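Phosphotriesterase, putative (Deinococcus radiodurans, PDB 4J35) probably hydrolyses lactones at a two-metal centre in a TIM barrel, and is here a variant engineered for organophosphate hydrolysis from a weak promiscuous lactonase. Local coordinates at residues V310-T314 / V315-A319. The protein carries 7 engineered substitutions. Numbering follows the deposited sequence.
Sequences VGQMT and VGNPA
Asn317 and Gln312, five residues apart on helix 307-322, join their side-chain amides where the helix widens into a pi-type turn. CB of Asn317 rests 3.4 Å from Gln312 O. Asn317 CG lies beside its own backbone N (chi1 -62°) and 3.0 Å from Gln312 O, and this swings the amide back over the preceding turn. There Asn317 OD1 accepts a nearly straight hydrogen bond from Gln312 NE2 at 2.9 Å, lying in the donor's amide plane although the two amide planes are 40° apart. Gln312 reaches it because its chain bends at chi2 (66°). The other branch, Asn317 ND2, sits 3.7 Å from Met313 CA and donates to the carbonyls of Ala256 and Leu259, tying the helix to strand 259-261 and the loop before it. In the backbone, Gln312 O accepts from Asn317 N at 2.8 Å, and Gly311 O is shared by the N atoms of Val315 and Gly316. Pro318 N has no hydrogen to give; Pro318 CD instead comes to 3.4 Å from Met313 O, and the helix kinks here. With an alanine here in place of Asn317, Gln312 NE2 would probably lose its acceptor, and the carbonyls of Ala256 and Leu259 this donor. The amide oxygen thus accepts inside the helix while the amide nitrogen donates to the barrel wall; together these partners settle which way the buried amide of Asn317 is flipped.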
loop_
_atom_site.group_PDB
_atom_site.type_symbol
_atom_site.label_atom_id
_atom_site.label_comp_id
_atom_site.label_asym_id
_atom_site.label_seq_id
_atom_site.Cartn_x
_atom_site.Cartn_y
_atom_site.Cartn_z
ATOM N N VAL A 310 0.415 18.264 -9.179
ATOM C CA VAL A 310 1.366 17.374 -8.596
ATOM C C VAL A 310 1.187 17.417 -7.108
ATOM O O VAL A 310 1.184 16.378 -6.451
ATOM C CB VAL A 310 2.809 17.784 -8.964
ATOM C CG1 VAL A 310 3.785 17.160 -8.010
ATOM C CG2 VAL A 310 3.109 17.394 -10.414
ATOM N N GLY A 311 1.022 18.610 -6.556
ATOM C CA GLY A 311 0.855 18.737 -5.116
ATOM C C GLY A 311 -0.466 18.114 -4.668
ATOM O O GLY A 311 -0.628 17.689 -3.513
ATOM N N GLN A 312 -1.424 18.050 -5.581
ATOM C CA GLN A 312 -2.712 17.444 -5.228
ATOM C C GLN A 312 -2.566 15.921 -5.056
ATOM O O GLN A 312 -3.132 15.329 -4.130
ATOM C CB GLN A 312 -3.738 17.713 -6.302
ATOM C CG GLN A 312 -5.184 17.226 -5.928
ATOM C CD GLN A 312 -5.786 17.996 -4.755
ATOM O OE1 GLN A 312 -5.890 19.228 -4.787
ATOM N NE2 GLN A 312 -6.177 17.276 -3.710
ATOM N N MET A 313 -1.841 15.294 -5.976
ATOM C CA MET A 313 -1.629 13.846 -5.905
ATOM C C MET A 313 -0.794 13.491 -4.701
ATOM O O MET A 313 -1.037 12.481 -4.039
ATOM C CB MET A 313 -0.960 13.309 -7.180
ATOM C CG MET A 313 -1.811 13.425 -8.399
ATOM S SD MET A 313 -1.225 12.681 -9.917
ATOM C CE MET A 313 0.083 13.894 -10.360
ATOM N N THR A 314 0.282 14.270 -4.454
ATOM C CA THR A 314 1.282 13.845 -3.479
ATOM C C THR A 314 1.070 14.379 -2.073
ATOM O O THR A 314 1.612 13.831 -1.136
ATOM C CB THR A 314 2.713 14.265 -3.948
ATOM O OG1 THR A 314 2.750 15.683 -4.122
ATOM C CG2 THR A 314 3.018 13.589 -5.263
ATOM N N VAL A 315 0.255 15.425 -1.909
ATOM C CA VAL A 315 0.034 16.003 -0.578
ATOM C C VAL A 315 -1.480 16.132 -0.255
ATOM O O VAL A 315 -1.914 15.695 0.808
ATOM C CB VAL A 315 0.681 17.417 -0.451
ATOM C CG1 VAL A 315 0.449 18.001 0.940
ATOM C CG2 VAL A 315 2.214 17.362 -0.764
ATOM N N GLY A 316 -2.219 16.738 -1.173
ATOM C CA GLY A 316 -3.645 16.993 -0.972
ATOM C C GLY A 316 -4.412 15.697 -0.767
ATOM O O GLY A 316 -5.162 15.558 0.193
ATOM N N ASN A 317 -4.229 14.748 -1.672
ATOM C CA ASN A 317 -4.976 13.492 -1.585
ATOM C C ASN A 317 -4.650 12.666 -0.349
ATOM O O ASN A 317 -5.548 12.184 0.333
ATOM C CB ASN A 317 -4.828 12.675 -2.861
ATOM C CG ASN A 317 -5.380 13.387 -4.059
ATOM O OD1 ASN A 317 -6.117 14.391 -3.927
ATOM N ND2 ASN A 317 -5.119 12.848 -5.240
ATOM N N PRO A 318 -3.354 12.453 -0.049
ATOM C CA PRO A 318 -3.056 11.723 1.180
ATOM C C PRO A 318 -3.599 12.404 2.435
ATOM O O PRO A 318 -3.958 11.690 3.363
ATOM C CB PRO A 318 -1.511 11.711 1.222
ATOM C CG PRO A 318 -1.092 11.978 -0.189
ATOM C CD PRO A 318 -2.153 12.752 -0.845
ATOM N N ALA A 319 -3.643 13.741 2.486
ATOM C CA ALA A 319 -4.130 14.419 3.689
ATOM C C ALA A 319 -5.597 14.043 3.894
ATOM O O ALA A 319 -6.059 13.755 5.007
ATOM C CB ALA A 319 -4.004 15.926 3.533
#